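Local atomic coordinates of spore germination protein B3 (Bacillus subtilis subsp. subtilis, PDB entry 3N54), a protein that takes part, as a membrane lipoprotein of a spore germinant receptor, in the germination response to L-asparagine, glucose, fructose and potassium ions. Residues 243-248 against 315-320; 294-299 against 332-337; 305-310 against 323-328. One frame throughout, in Å; residues are numbered along the deposited sequence.

Contact 1: residues 243-248 against 315-320; sequences GKPVFH and PDYWNK. With SO4 (sulfate ion), chain J.
Tyr317 reaches out from the helix 315-321 and gives its phenol hydrogen to the backbone of Gly243, just ahead of the strand 245-258. This is the polar part of the contact: OH of Tyr317 lies 2.6 Å from O of Gly243. The carbonyl oxygen sits at the edge of the phenol ring and in its plane, but the hydroxyl meets the carbonyl from above its plane, 46° out of it, and so not along a lone pair. With CG anti to the backbone N (chi1 -178°), the tyrosine spans the distance to the turn. Gly243 has a positive phi of 93°, where a CB would press on the carbonyl oxygen of the preceding residue.

The apolar part is small and comes from Pro245, whose ring crosses the tyrosine side chain at about a right angle. CG of Pro245 is 4.2 Å from CE2 of Tyr317, while CD of Pro245 rests against OH of Tyr317 as a van der Waals neighbour at 3.5 Å. Ile328 of the helix 325-331 touches both residues.

A sulfate, probably from the crystallisation liquor, is hydrogen-bonded at the helix start, beside the contact and not across it. Its O2 accepts from N of Tyr317 at 3.0 Å, and its O4 from N of Asp316 at 3.2 Å; ND1 of His314 is a further donor. Such backbone N-H groups can hold an anion, and the helix dipole probably adds to the attraction. Across the segments themselves, the chemistry implies an attachment resting largely on one phenol-to-carbonyl bond, with modest apolar backing.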
# COMPACT_ATOMS: atom_id res chain seq x y z
N GLY A 243 -10.64 29.91 -5.11
CA GLY A 243 -11.46 28.81 -5.62
C GLY A 243 -10.67 27.51 -5.62
O GLY A 243 -11.25 26.43 -5.50
N LYS A 244 -9.35 27.62 -5.76
CA LYS A 244 -8.45 26.47 -5.75
C LYS A 244 -7.54 26.59 -4.53
O LYS A 244 -7.23 27.70 -4.09
CB LYS A 244 -7.59 26.43 -7.02
CG LYS A 244 -8.25 27.00 -8.28
CD LYS A 244 -9.47 26.21 -8.73
CE LYS A 244 -10.35 27.04 -9.68
NZ LYS A 244 -9.59 27.65 -10.82
N PRO A 245 -7.09 25.45 -3.96
CA PRO A 245 -6.19 25.53 -2.82
C PRO A 245 -4.72 25.64 -3.22
O PRO A 245 -4.33 25.18 -4.29
CB PRO A 245 -6.43 24.20 -2.08
CG PRO A 245 -7.34 23.38 -2.96
CD PRO A 245 -7.45 24.06 -4.28
N VAL A 246 -3.92 26.26 -2.35
CA VAL A 246 -2.47 26.33 -2.53
C VAL A 246 -1.81 25.84 -1.24
O VAL A 246 -1.92 26.49 -0.20
CB VAL A 246 -1.99 27.76 -2.84
CG1 VAL A 246 -0.47 27.82 -2.90
CG2 VAL A 246 -2.60 28.26 -4.14
N PHE A 247 -1.15 24.69 -1.31
CA PHE A 247 -0.49 24.11 -0.15
C PHE A 247 0.92 24.66 0.04
O PHE A 247 1.78 24.47 -0.82
CB PHE A 247 -0.40 22.58 -0.29
CG PHE A 247 -1.67 21.86 0.07
CD1 PHE A 247 -1.95 21.52 1.38
CD2 PHE A 247 -2.58 21.51 -0.91
CE1 PHE A 247 -3.12 20.85 1.71
CE2 PHE A 247 -3.76 20.84 -0.59
CZ PHE A 247 -4.02 20.51 0.73
N HIS A 248 1.14 25.34 1.16
CA HIS A 248 2.47 25.78 1.54
C HIS A 248 3.05 24.71 2.45
O HIS A 248 2.62 24.56 3.60
CB HIS A 248 2.44 27.13 2.26
CG HIS A 248 2.21 28.30 1.36
ND1 HIS A 248 0.95 28.64 0.90
CD2 HIS A 248 3.06 29.21 0.85
CE1 HIS A 248 1.05 29.71 0.13
NE2 HIS A 248 2.31 30.08 0.09
N PRO A 315 -12.75 24.50 7.12
CA PRO A 315 -13.98 23.69 7.17
C PRO A 315 -15.07 24.09 6.15
O PRO A 315 -15.69 23.21 5.56
CB PRO A 315 -14.50 23.92 8.59
CG PRO A 315 -13.31 24.27 9.38
CD PRO A 315 -12.39 25.01 8.46
N ASP A 316 -15.30 25.39 5.98
CA ASP A 316 -16.34 25.86 5.05
C ASP A 316 -16.01 25.46 3.62
O ASP A 316 -16.84 24.86 2.93
CB ASP A 316 -16.53 27.38 5.14
CG ASP A 316 -17.16 27.82 6.46
OD1 ASP A 316 -17.76 26.98 7.17
OD2 ASP A 316 -17.07 29.02 6.78
N TYR A 317 -14.81 25.80 3.17
CA TYR A 317 -14.34 25.42 1.84
C TYR A 317 -14.39 23.89 1.68
O TYR A 317 -14.87 23.38 0.67
CB TYR A 317 -12.92 25.93 1.60
CG TYR A 317 -12.36 25.62 0.23
CD1 TYR A 317 -12.63 26.43 -0.86
CD2 TYR A 317 -11.54 24.51 0.04
CE1 TYR A 317 -12.11 26.15 -2.12
CE2 TYR A 317 -11.02 24.21 -1.21
CZ TYR A 317 -11.31 25.04 -2.29
OH TYR A 317 -10.79 24.75 -3.53
N TRP A 318 -13.91 23.19 2.70
CA TRP A 318 -13.91 21.73 2.71
C TRP A 318 -15.32 21.18 2.47
O TRP A 318 -15.50 20.26 1.67
CB TRP A 318 -13.34 21.19 4.02
CG TRP A 318 -13.41 19.70 4.18
CD1 TRP A 318 -14.06 19.02 5.17
CD2 TRP A 318 -12.84 18.72 3.31
NE1 TRP A 318 -13.91 17.66 4.98
CE2 TRP A 318 -13.17 17.45 3.84
CE3 TRP A 318 -12.08 18.78 2.14
CZ2 TRP A 318 -12.76 16.26 3.24
CZ3 TRP A 318 -11.67 17.59 1.54
CH2 TRP A 318 -12.02 16.35 2.10
N ASN A 319 -16.31 21.77 3.14
CA ASN A 319 -17.70 21.34 3.01
C ASN A 319 -18.23 21.38 1.57
O ASN A 319 -19.04 20.54 1.18
CB ASN A 319 -18.60 22.19 3.92
CG ASN A 319 -20.01 21.65 4.03
OD1 ASN A 319 -20.98 22.41 4.06
ND2 ASN A 319 -20.14 20.33 4.09
N LYS A 320 -17.76 22.35 0.79
CA LYS A 320 -18.17 22.51 -0.61
C LYS A 320 -17.45 21.54 -1.56
O LYS A 320 -18.05 21.08 -2.54
CB LYS A 320 -17.92 23.95 -1.08
CG LYS A 320 -18.40 24.25 -2.50
CD LYS A 320 -18.01 25.66 -2.95
CE LYS A 320 -18.27 25.84 -4.45
NZ LYS A 320 -17.83 27.19 -4.94
S SO4 J . -12.97 28.57 5.88
O1 SO4 J . -13.77 29.76 5.60
O2 SO4 J . -13.03 27.71 4.70
O3 SO4 J . -11.60 28.95 6.18
O4 SO4 J . -13.53 27.87 7.03

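Contact 2: residues 294-299 against 332-337; sequences KLQHEY and TDFKYD. With SO4 (sulfate ion), chain B.
Gln296 turns its CG to the side of its backbone N, anti to the carbonyl carbon (chi1 -75°), then runs extended through CD (chi2 177°), which carries its amide from the helix 271-299 over to Thr332 and Phe334. There NE2 of Gln296 donates to O of Thr332 at 2.7 Å. The N-H...O angle is 146°, and the acceptor lies practically in the glutamine amide plane. The same nitrogen also donates to O of Phe329, so two backbone carbonyls fix the rotation of this buried amide. NE2 of Gln296 comes to the edge of the Phe334 ring, 3.6 Å from CE1, with amide and ring planes close to perpendicular.

Were this glutamine an alanine, the carbonyls of Thr332 and Phe329 would probably lose their shared donor, and a gap would be likely beside the Phe334 ring edge. The Thr332 hydroxyl is hydrogen-bonded to O of Ile328. Away from this contact, NZ of Lys294 forms a salt bridge with OE2 of Glu298 and is hydrogen-bonded to a sulfate, probably from the crystallisation liquor. The whole is a long helix laid against a mixed beta-sheet in the C-terminal GerAC-like region, a side-chain amide tying it to the residue just before edge strand 333-342.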
# COMPACT_ATOMS: atom_id res chain seq x y z
N LYS A 294 2.55 13.00 -10.98
CA LYS A 294 1.95 11.68 -11.21
C LYS A 294 0.66 11.52 -10.40
O LYS A 294 -0.33 10.99 -10.91
CB LYS A 294 2.94 10.56 -10.85
CG LYS A 294 4.15 10.49 -11.76
CD LYS A 294 5.25 9.60 -11.18
CE LYS A 294 4.91 8.12 -11.20
NZ LYS A 294 4.86 7.56 -12.58
N LEU A 295 0.66 11.97 -9.15
CA LEU A 295 -0.54 11.86 -8.31
C LEU A 295 -1.67 12.71 -8.86
O LEU A 295 -2.82 12.28 -8.93
CB LEU A 295 -0.24 12.25 -6.86
CG LEU A 295 0.68 11.31 -6.07
CD1 LEU A 295 0.90 11.85 -4.66
CD2 LEU A 295 0.12 9.90 -6.02
N GLN A 296 -1.34 13.93 -9.29
CA GLN A 296 -2.35 14.85 -9.80
C GLN A 296 -2.87 14.52 -11.20
O GLN A 296 -4.07 14.60 -11.44
CB GLN A 296 -1.82 16.28 -9.79
CG GLN A 296 -1.77 16.90 -8.41
CD GLN A 296 -1.16 18.28 -8.44
OE1 GLN A 296 0.02 18.44 -8.77
NE2 GLN A 296 -1.95 19.29 -8.10
N HIS A 297 -1.98 14.14 -12.11
CA HIS A 297 -2.37 14.02 -13.53
C HIS A 297 -2.25 12.62 -14.15
O HIS A 297 -2.80 12.40 -15.23
CB HIS A 297 -1.58 15.04 -14.35
CG HIS A 297 -1.62 16.42 -13.78
ND1 HIS A 297 -2.78 17.17 -13.70
CD2 HIS A 297 -0.64 17.19 -13.23
CE1 HIS A 297 -2.51 18.33 -13.14
NE2 HIS A 297 -1.23 18.37 -12.85
N GLU A 298 -1.54 11.70 -13.50
CA GLU A 298 -1.49 10.32 -13.98
C GLU A 298 -2.54 9.50 -13.23
O GLU A 298 -3.44 8.94 -13.83
CB GLU A 298 -0.10 9.71 -13.83
CG GLU A 298 0.06 8.36 -14.54
CD GLU A 298 1.42 7.70 -14.29
OE1 GLU A 298 1.63 6.60 -14.82
OE2 GLU A 298 2.27 8.27 -13.58
N TYR A 299 -2.41 9.45 -11.90
CA TYR A 299 -3.32 8.65 -11.06
C TYR A 299 -4.57 9.42 -10.62
O TYR A 299 -5.60 8.82 -10.35
CB TYR A 299 -2.57 8.06 -9.86
CG TYR A 299 -1.36 7.28 -10.31
CD1 TYR A 299 -0.07 7.68 -9.95
CD2 TYR A 299 -1.49 6.19 -11.16
CE1 TYR A 299 1.04 6.98 -10.41
CE2 TYR A 299 -0.39 5.49 -11.62
CZ TYR A 299 0.87 5.89 -11.23
OH TYR A 299 1.96 5.18 -11.69
N THR A 332 -4.67 21.74 -7.68
CA THR A 332 -4.00 22.40 -6.57
C THR A 332 -2.54 22.72 -6.88
O THR A 332 -1.87 21.97 -7.60
CB THR A 332 -4.08 21.52 -5.29
OG1 THR A 332 -5.46 21.28 -4.97
CG2 THR A 332 -3.41 22.20 -4.11
N ASP A 333 -2.05 23.83 -6.34
CA ASP A 333 -0.66 24.25 -6.50
C ASP A 333 0.09 24.03 -5.20
O ASP A 333 -0.49 24.10 -4.12
CB ASP A 333 -0.58 25.73 -6.90
CG ASP A 333 -1.20 26.01 -8.25
OD1 ASP A 333 -0.71 26.93 -8.94
OD2 ASP A 333 -2.18 25.33 -8.63
N PHE A 334 1.39 23.76 -5.31
CA PHE A 334 2.23 23.51 -4.15
C PHE A 334 3.43 24.44 -4.15
O PHE A 334 4.05 24.67 -5.19
CB PHE A 334 2.69 22.05 -4.14
CG PHE A 334 1.56 21.06 -4.00
CD1 PHE A 334 0.85 20.66 -5.11
CD2 PHE A 334 1.22 20.56 -2.76
CE1 PHE A 334 -0.21 19.75 -4.99
CE2 PHE A 334 0.17 19.66 -2.62
CZ PHE A 334 -0.55 19.25 -3.74
N LYS A 335 3.74 24.97 -2.97
CA LYS A 335 4.89 25.83 -2.77
C LYS A 335 5.69 25.22 -1.64
O LYS A 335 5.18 25.06 -0.53
CB LYS A 335 4.46 27.25 -2.41
CG LYS A 335 3.59 27.94 -3.47
CD LYS A 335 4.39 28.26 -4.73
CE LYS A 335 3.56 29.07 -5.72
NZ LYS A 335 2.37 28.31 -6.21
N TYR A 336 6.94 24.87 -1.91
CA TYR A 336 7.76 24.17 -0.94
C TYR A 336 8.81 25.08 -0.33
O TYR A 336 9.34 25.96 -0.99
CB TYR A 336 8.44 22.96 -1.60
CG TYR A 336 7.47 22.04 -2.30
CD1 TYR A 336 6.91 20.96 -1.64
CD2 TYR A 336 7.11 22.26 -3.62
CE1 TYR A 336 6.01 20.11 -2.27
CE2 TYR A 336 6.21 21.41 -4.27
CZ TYR A 336 5.66 20.34 -3.59
OH TYR A 336 4.78 19.51 -4.23
N ASP A 337 9.10 24.86 0.95
CA ASP A 337 10.16 25.55 1.65
C ASP A 337 10.96 24.47 2.36
O ASP A 337 10.58 24.02 3.45
CB ASP A 337 9.61 26.59 2.62
CG ASP A 337 10.70 27.41 3.30
OD1 ASP A 337 10.42 28.58 3.65
OD2 ASP A 337 11.83 26.91 3.47
S SO4 B . 7.01 7.29 -15.39
O1 SO4 B . 5.67 7.07 -15.92
O2 SO4 B . 7.66 5.99 -15.20
O3 SO4 B . 6.95 7.99 -14.11
O4 SO4 B . 7.77 8.10 -16.32

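Contact 3: residues 305-310 against 323-328; sequences FLSDHI and GHWDEI
Trp325 lays its indole against Ser307, Leu306 and Ile310, joining two short helices, 306-313 and 325-331, of the helical run that leads to the last strand of the C-terminal GerAC-like region. The interaction with Ser307 is a CH-pi contact. CB of Ser307 stands over one face of the indole, 3.7 Å from the centroid of the five-membered ring and 21° off its normal. A chi1 of 166° swings the indole of Trp325 out from its own helix, across to the other.

The remaining packing is apolar. CB of Leu306 meets CZ2 of Trp325 at 4.3 Å, while CD1 of Ile310 approaches the six-membered ring near CZ3, too closely in the model for its exact spacing to be relied on. Phe247 of the strand 245-258 touches Leu306, Ile310 and Trp325 alike, so the sheet adds to the same apolar cluster.

No hydrogen bond crosses between the segments, but polar groups meet at a shared acceptor nearby. OD2 of Asp302 accepts from NE1 of Trp325 and from N of Ser307, linking both helices through one carboxylate oxygen. At that same corner, CB of Ser307 lies only 3.4 Å from NE1 of Trp325.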
# COMPACT_ATOMS: atom_id res chain seq x y z
N PHE A 305 -3.59 11.85 2.40
CA PHE A 305 -4.45 12.58 3.33
C PHE A 305 -4.21 14.10 3.36
O PHE A 305 -4.37 14.74 4.40
CB PHE A 305 -4.30 11.96 4.73
CG PHE A 305 -4.49 10.47 4.73
CD1 PHE A 305 -3.42 9.61 4.59
CD2 PHE A 305 -5.76 9.92 4.84
CE1 PHE A 305 -3.60 8.24 4.57
CE2 PHE A 305 -5.95 8.56 4.83
CZ PHE A 305 -4.87 7.71 4.69
N LEU A 306 -3.83 14.68 2.21
CA LEU A 306 -3.71 16.14 2.11
C LEU A 306 -5.07 16.78 2.40
O LEU A 306 -5.13 17.88 2.95
CB LEU A 306 -3.21 16.60 0.73
CG LEU A 306 -1.71 16.71 0.42
CD1 LEU A 306 -0.96 17.51 1.48
CD2 LEU A 306 -1.09 15.35 0.28
N SER A 307 -6.14 16.10 2.01
CA SER A 307 -7.51 16.53 2.28
C SER A 307 -7.73 16.92 3.74
O SER A 307 -8.44 17.88 4.03
CB SER A 307 -8.48 15.41 1.92
OG SER A 307 -8.13 14.21 2.58
N ASP A 308 -7.14 16.16 4.66
CA ASP A 308 -7.32 16.40 6.09
C ASP A 308 -6.83 17.78 6.54
O ASP A 308 -7.38 18.36 7.47
CB ASP A 308 -6.64 15.31 6.92
CG ASP A 308 -7.38 13.98 6.84
OD1 ASP A 308 -8.58 13.97 6.50
OD2 ASP A 308 -6.75 12.94 7.13
N HIS A 309 -5.80 18.29 5.88
CA HIS A 309 -5.24 19.59 6.25
C HIS A 309 -6.17 20.75 5.89
O HIS A 309 -6.23 21.74 6.63
CB HIS A 309 -3.85 19.78 5.63
CG HIS A 309 -2.83 18.84 6.20
ND1 HIS A 309 -2.13 19.11 7.36
CD2 HIS A 309 -2.42 17.62 5.80
CE1 HIS A 309 -1.32 18.11 7.63
NE2 HIS A 309 -1.48 17.18 6.69
N ILE A 310 -6.90 20.64 4.78
CA ILE A 310 -7.87 21.68 4.43
C ILE A 310 -9.15 21.53 5.26
O ILE A 310 -9.88 22.50 5.46
CB ILE A 310 -8.19 21.74 2.92
CG1 ILE A 310 -8.96 20.50 2.45
CG2 ILE A 310 -6.91 21.90 2.10
CD1 ILE A 310 -9.40 20.61 1.01
N GLY A 323 -17.09 16.34 -1.88
CA GLY A 323 -17.58 15.37 -2.86
C GLY A 323 -16.75 15.20 -4.12
O GLY A 323 -16.99 14.26 -4.88
N HIS A 324 -15.81 16.10 -4.35
CA HIS A 324 -14.95 16.04 -5.54
C HIS A 324 -13.54 16.56 -5.21
O HIS A 324 -12.99 17.41 -5.91
CB HIS A 324 -15.58 16.84 -6.69
CG HIS A 324 -16.01 18.22 -6.31
ND1 HIS A 324 -17.22 18.49 -5.71
CD2 HIS A 324 -15.38 19.42 -6.43
CE1 HIS A 324 -17.32 19.79 -5.48
NE2 HIS A 324 -16.21 20.37 -5.90
N TRP A 325 -12.97 16.01 -4.15
CA TRP A 325 -11.65 16.45 -3.68
C TRP A 325 -10.52 16.12 -4.64
O TRP A 325 -9.58 16.90 -4.76
CB TRP A 325 -11.35 15.85 -2.30
CG TRP A 325 -9.92 15.98 -1.94
CD1 TRP A 325 -9.03 14.97 -1.73
CD2 TRP A 325 -9.18 17.20 -1.80
NE1 TRP A 325 -7.80 15.48 -1.43
CE2 TRP A 325 -7.86 16.85 -1.47
CE3 TRP A 325 -9.51 18.55 -1.91
CZ2 TRP A 325 -6.86 17.80 -1.25
CZ3 TRP A 325 -8.53 19.50 -1.69
CH2 TRP A 325 -7.21 19.12 -1.36
N ASP A 326 -10.59 14.96 -5.30
CA ASP A 326 -9.55 14.58 -6.26
C ASP A 326 -9.47 15.58 -7.42
O ASP A 326 -8.37 15.94 -7.85
CB ASP A 326 -9.74 13.15 -6.76
CG ASP A 326 -9.28 12.10 -5.75
OD1 ASP A 326 -8.53 12.45 -4.80
OD2 ASP A 326 -9.64 10.91 -5.91
N GLU A 327 -10.63 16.04 -7.90
CA GLU A 327 -10.69 17.06 -8.95
C GLU A 327 -9.95 18.31 -8.50
O GLU A 327 -9.13 18.85 -9.23
CB GLU A 327 -12.14 17.40 -9.30
CG GLU A 327 -12.31 18.42 -10.43
CD GLU A 327 -13.76 18.88 -10.63
OE1 GLU A 327 -13.97 19.80 -11.45
OE2 GLU A 327 -14.68 18.34 -9.97
N ILE A 328 -10.24 18.75 -7.28
CA ILE A 328 -9.59 19.93 -6.70
C ILE A 328 -8.10 19.68 -6.47
O ILE A 328 -7.27 20.56 -6.70
CB ILE A 328 -10.26 20.34 -5.37
CG1 ILE A 328 -11.69 20.84 -5.61
CG2 ILE A 328 -9.44 21.41 -4.65
CD1 ILE A 328 -11.77 22.14 -6.41

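All three contacts belong to the C-terminal GerAC-like region. Contacts 2 and 3 are buried; contact 1 is only partly so, with exposed residues at its margin. Contacts 1 and 2 reach neighbouring strands of one sheet: Phe247 is hydrogen-bonded through its backbone to Asp333 and Lys335, and its ring meets that of Phe334. Contacts 1 and 3 lie closest, their centres about 8 Å apart, joined by Trp318 on Ile310. Contact 3 is nested in the loop closed by contact 2. The chemistry differs accordingly: single side-chain-to-carbonyl bonds tie helix to strand or turn in 1 and 2, whereas apolar and CH-pi packing joins two helices in 3.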